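Local coordinates for protein alpha-fucosidase (Bifidobacterium bifidum, PDB 2EAB) that probably releases alpha-1,2-linked L-fucose from glycans by hydrolysis, this chain being the catalytic portion of a larger, calcium-binding glycoside hydrolase of family 95, at residues 46-54 / 754-764. Numbering follows the deposited sequence.
Sequences RWQQTTLPF and YANLFDYHAPF
N756 reaches Q48 and T51 where a helix ends, and illustrates how one buried amide can serve several carbonyls there. Its ND2 gives one hydrogen to T51 O (2.9 Å), on a lone pair in the carbonyl plane, and the other to Q48 O (3.0 Å), which it meets from well above that carbonyl's plane. The backbone N of N756 bonds Q49 O, while OD1 takes the backbone N of F758 at 3.0 Å, an Asx turn; together with the two ND2 bonds it fixes the amide's rotation, with CG between the backbone N and the carbonyl carbon (chi1 61°). A leucine here would probably leave the carbonyls of Q48 and T51 without their donor and free the turn to shift.

A second amide works outward from the helix: Q48 brings OE1 to F764 N in a nearly straight bond (2.8 Å, 173°), and its NE2 goes to A35 O.

The Q49 amide stacks on the Y754 ring (planes 10° apart), with CG 3.5 Å from the ring centroid in a CH-pi contact, while NE2 is held by N45 OD1 and A33 O; Y760 CD2 sits over the rim of the opposite face. A water donates to Q49 OE1 and accepts from A755 N.

Apolar contacts add P53 CG against F758 CE1 (3.7 Å) and W47 CH2 obliquely against F764 CD2.

The contact ties the N-terminal family 65-like domain to the family 95 catalytic domain, seating helix 42-50 and strand 52-55 on the loop between helices 738-751 and 767-780, with helix 365-386 touching P53.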
loop_
_atom_site.group_PDB
_atom_site.type_symbol
_atom_site.label_atom_id
_atom_site.label_comp_id
_atom_site.label_asym_id
_atom_site.label_seq_id
_atom_site.Cartn_x
_atom_site.Cartn_y
_atom_site.Cartn_z
ATOM N N ARG A 46 -1.600 -14.998 -18.354
ATOM C CA ARG A 46 -2.944 -14.583 -18.733
ATOM C C ARG A 46 -3.719 -14.110 -17.504
ATOM O O ARG A 46 -4.399 -13.080 -17.552
ATOM C CB ARG A 46 -3.702 -15.703 -19.457
ATOM C CG ARG A 46 -5.042 -15.258 -20.054
ATOM C CD ARG A 46 -4.877 -14.539 -21.391
ATOM N NE ARG A 46 -4.382 -15.424 -22.448
ATOM C CZ ARG A 46 -4.025 -15.022 -23.666
ATOM N NH1 ARG A 46 -4.111 -13.741 -24.012
ATOM N NH2 ARG A 46 -3.582 -15.909 -24.545
ATOM N N TRP A 47 -3.606 -14.857 -16.407
ATOM C CA TRP A 47 -4.270 -14.486 -15.157
ATOM C C TRP A 47 -3.968 -13.030 -14.769
ATOM O O TRP A 47 -4.884 -12.232 -14.514
ATOM C CB TRP A 47 -3.878 -15.432 -14.006
ATOM C CG TRP A 47 -4.407 -14.919 -12.693
ATOM C CD1 TRP A 47 -5.651 -15.120 -12.179
ATOM C CD2 TRP A 47 -3.722 -14.067 -11.762
ATOM N NE1 TRP A 47 -5.783 -14.461 -10.977
ATOM C CE2 TRP A 47 -4.614 -13.802 -10.702
ATOM C CE3 TRP A 47 -2.433 -13.520 -11.712
ATOM C CZ2 TRP A 47 -4.265 -12.995 -9.612
ATOM C CZ3 TRP A 47 -2.085 -12.714 -10.630
ATOM C CH2 TRP A 47 -3.000 -12.464 -9.596
ATOM N N GLN A 48 -2.686 -12.683 -14.721
ATOM C CA GLN A 48 -2.292 -11.381 -14.171
ATOM C C GLN A 48 -2.658 -10.212 -15.071
ATOM O O GLN A 48 -2.816 -9.091 -14.588
ATOM C CB GLN A 48 -0.796 -11.330 -13.839
ATOM C CG GLN A 48 0.116 -11.339 -15.051
ATOM C CD GLN A 48 1.556 -11.041 -14.706
ATOM O OE1 GLN A 48 1.864 -10.524 -13.628
ATOM N NE2 GLN A 48 2.450 -11.347 -15.635
ATOM N N GLN A 49 -2.795 -10.466 -16.372
ATOM C CA GLN A 49 -3.032 -9.382 -17.328
ATOM C C GLN A 49 -4.501 -9.142 -17.650
ATOM O O GLN A 49 -4.853 -8.071 -18.150
ATOM C CB GLN A 49 -2.244 -9.606 -18.628
ATOM C CG GLN A 49 -0.743 -9.704 -18.419
ATOM C CD GLN A 49 0.081 -9.331 -19.641
ATOM O OE1 GLN A 49 -0.343 -8.530 -20.483
ATOM N NE2 GLN A 49 1.282 -9.888 -19.724
ATOM N N THR A 50 -5.352 -10.124 -17.370
ATOM C CA THR A 50 -6.700 -10.117 -17.950
ATOM C C THR A 50 -7.879 -10.332 -16.997
ATOM O O THR A 50 -9.008 -10.007 -17.360
ATOM C CB THR A 50 -6.839 -11.145 -19.109
ATOM O OG1 THR A 50 -6.816 -12.468 -18.572
ATOM C CG2 THR A 50 -5.724 -11.002 -20.136
ATOM N N THR A 51 -7.642 -10.884 -15.807
ATOM C CA THR A 51 -8.747 -11.219 -14.911
ATOM C C THR A 51 -9.151 -10.039 -14.029
ATOM O O THR A 51 -8.383 -9.095 -13.842
ATOM C CB THR A 51 -8.430 -12.460 -14.043
ATOM O OG1 THR A 51 -7.331 -12.166 -13.172
ATOM C CG2 THR A 51 -8.097 -13.668 -14.922
ATOM N N LEU A 52 -10.363 -10.100 -13.488
ATOM C CA LEU A 52 -10.928 -8.962 -12.773
ATOM C C LEU A 52 -11.123 -9.281 -11.297
ATOM O O LEU A 52 -11.819 -10.234 -10.954
ATOM C CB LEU A 52 -12.231 -8.499 -13.434
ATOM C CG LEU A 52 -12.057 -7.908 -14.839
ATOM C CD1 LEU A 52 -13.398 -7.712 -15.535
ATOM C CD2 LEU A 52 -11.275 -6.596 -14.779
ATOM N N PRO A 53 -10.465 -8.501 -10.418
ATOM C CA PRO A 53 -10.435 -8.784 -8.992
ATOM C C PRO A 53 -11.599 -8.219 -8.188
ATOM O O PRO A 53 -12.120 -7.139 -8.487
ATOM C CB PRO A 53 -9.138 -8.109 -8.546
ATOM C CG PRO A 53 -9.043 -6.912 -9.421
ATOM C CD PRO A 53 -9.634 -7.327 -10.751
ATOM N N PHE A 54 -11.970 -8.951 -7.150
ATOM C CA PHE A 54 -12.898 -8.463 -6.144
ATOM C C PHE A 54 -12.551 -9.146 -4.826
ATOM O O PHE A 54 -11.919 -10.207 -4.811
ATOM C CB PHE A 54 -14.357 -8.730 -6.555
ATOM C CG PHE A 54 -14.723 -10.183 -6.572
ATOM C CD1 PHE A 54 -15.352 -10.753 -5.476
ATOM C CD2 PHE A 54 -14.430 -10.988 -7.672
ATOM C CE1 PHE A 54 -15.686 -12.099 -5.467
ATOM C CE2 PHE A 54 -14.760 -12.341 -7.668
ATOM C CZ PHE A 54 -15.390 -12.894 -6.565
ATOM N N TYR A 754 -1.516 -3.418 -17.179
ATOM C CA TYR A 754 -2.063 -4.512 -17.967
ATOM C C TYR A 754 -3.495 -4.183 -18.414
ATOM O O TYR A 754 -4.068 -3.165 -18.000
ATOM C CB TYR A 754 -2.030 -5.822 -17.174
ATOM C CG TYR A 754 -0.656 -6.417 -16.908
ATOM C CD1 TYR A 754 0.357 -6.376 -17.872
ATOM C CD2 TYR A 754 -0.390 -7.068 -15.699
ATOM C CE1 TYR A 754 1.608 -6.948 -17.623
ATOM C CE2 TYR A 754 0.853 -7.646 -15.444
ATOM C CZ TYR A 754 1.846 -7.579 -16.403
ATOM O OH TYR A 754 3.076 -8.146 -16.136
ATOM N N ALA A 755 -4.075 -5.051 -19.242
ATOM C CA ALA A 755 -5.423 -4.843 -19.786
ATOM C C ALA A 755 -6.510 -4.755 -18.718
ATOM O O ALA A 755 -7.535 -4.104 -18.933
ATOM C CB ALA A 755 -5.765 -5.926 -20.807
ATOM N N ASN A 756 -6.282 -5.412 -17.579
ATOM C CA ASN A 756 -7.184 -5.354 -16.428
ATOM C C ASN A 756 -6.839 -4.218 -15.459
ATOM O O ASN A 756 -7.342 -4.183 -14.334
ATOM C CB ASN A 756 -7.163 -6.692 -15.681
ATOM C CG ASN A 756 -5.780 -7.038 -15.133
ATOM O OD1 ASN A 756 -4.817 -6.296 -15.320
ATOM N ND2 ASN A 756 -5.679 -8.180 -14.461
ATOM N N LEU A 757 -5.967 -3.322 -15.914
ATOM C CA LEU A 757 -5.484 -2.165 -15.154
ATOM C C LEU A 757 -4.686 -2.503 -13.894
ATOM O O LEU A 757 -4.504 -1.651 -13.017
ATOM C CB LEU A 757 -6.605 -1.149 -14.879
ATOM C CG LEU A 757 -7.357 -0.657 -16.123
ATOM C CD1 LEU A 757 -8.316 0.462 -15.757
ATOM C CD2 LEU A 757 -6.405 -0.214 -17.236
ATOM N N PHE A 758 -4.196 -3.739 -13.809
ATOM C CA PHE A 758 -3.182 -4.062 -12.810
ATOM C C PHE A 758 -1.860 -3.393 -13.178
ATOM O O PHE A 758 -1.380 -3.495 -14.311
ATOM C CB PHE A 758 -2.951 -5.573 -12.706
ATOM C CG PHE A 758 -3.821 -6.286 -11.691
ATOM C CD1 PHE A 758 -4.588 -5.590 -10.744
ATOM C CD2 PHE A 758 -3.817 -7.678 -11.651
ATOM C CE1 PHE A 758 -5.368 -6.282 -9.800
ATOM C CE2 PHE A 758 -4.591 -8.377 -10.721
ATOM C CZ PHE A 758 -5.364 -7.678 -9.788
ATOM N N ASP A 759 -1.274 -2.709 -12.200
ATOM C CA ASP A 759 0.069 -2.158 -12.326
ATOM C C ASP A 759 1.075 -3.285 -12.465
ATOM O O ASP A 759 0.936 -4.339 -11.829
ATOM C CB ASP A 759 0.399 -1.322 -11.087
ATOM C CG ASP A 759 1.844 -0.868 -11.042
ATOM O OD1 ASP A 759 2.177 0.150 -11.670
ATOM O OD2 ASP A 759 2.659 -1.522 -10.342
ATOM N N TYR A 760 2.099 -3.047 -13.275
ATOM C CA TYR A 760 3.144 -4.036 -13.419
ATOM C C TYR A 760 4.553 -3.497 -13.308
ATOM O O TYR A 760 4.826 -2.330 -13.601
ATOM C CB TYR A 760 2.942 -4.904 -14.665
ATOM C CG TYR A 760 3.262 -4.320 -16.029
ATOM C CD1 TYR A 760 4.567 -4.318 -16.522
ATOM C CD2 TYR A 760 2.246 -3.854 -16.866
ATOM C CE1 TYR A 760 4.857 -3.836 -17.798
ATOM C CE2 TYR A 760 2.529 -3.378 -18.148
ATOM C CZ TYR A 760 3.836 -3.369 -18.599
ATOM O OH TYR A 760 4.144 -2.911 -19.861
ATOM N N HIS A 761 5.427 -4.396 -12.870
ATOM C CA HIS A 761 6.833 -4.125 -12.629
ATOM C C HIS A 761 7.764 -4.416 -13.838
ATOM O O HIS A 761 8.702 -3.658 -14.035
ATOM C CB HIS A 761 7.265 -4.859 -11.344
ATOM C CG HIS A 761 8.702 -4.678 -10.968
ATOM N ND1 HIS A 761 9.719 -5.421 -11.532
ATOM C CD2 HIS A 761 9.288 -3.884 -10.040
ATOM C CE1 HIS A 761 10.870 -5.069 -10.987
ATOM N NE2 HIS A 761 10.637 -4.142 -10.076
ATOM N N ALA A 762 7.585 -5.476 -14.640
ATOM C CA ALA A 762 6.694 -6.621 -14.468
ATOM C C ALA A 762 7.289 -7.576 -13.426
ATOM O O ALA A 762 8.472 -7.471 -13.099
ATOM C CB ALA A 762 6.550 -7.341 -15.808
ATOM N N PRO A 763 6.485 -8.522 -12.902
ATOM C CA PRO A 763 5.086 -8.825 -13.163
ATOM C C PRO A 763 4.141 -7.897 -12.393
ATOM O O PRO A 763 4.566 -6.850 -11.886
ATOM C CB PRO A 763 4.968 -10.262 -12.660
ATOM C CG PRO A 763 5.885 -10.291 -11.487
ATOM C CD PRO A 763 7.064 -9.452 -11.910
ATOM N N PHE A 764 2.870 -8.279 -12.321
ATOM C CA PHE A 764 1.872 -7.549 -11.539
ATOM C C PHE A 764 2.396 -7.259 -10.141
ATOM O O PHE A 764 2.837 -8.176 -9.440
ATOM C CB PHE A 764 0.579 -8.373 -11.456
ATOM C CG PHE A 764 -0.352 -7.988 -10.322
ATOM C CD1 PHE A 764 -0.752 -6.670 -10.113
ATOM C CD2 PHE A 764 -0.867 -8.976 -9.497
ATOM C CE1 PHE A 764 -1.630 -6.348 -9.069
ATOM C CE2 PHE A 764 -1.750 -8.666 -8.466
ATOM C CZ PHE A 764 -2.128 -7.350 -8.246
HETATM O O HOH W 1 -2.470 -6.868 -21.006
#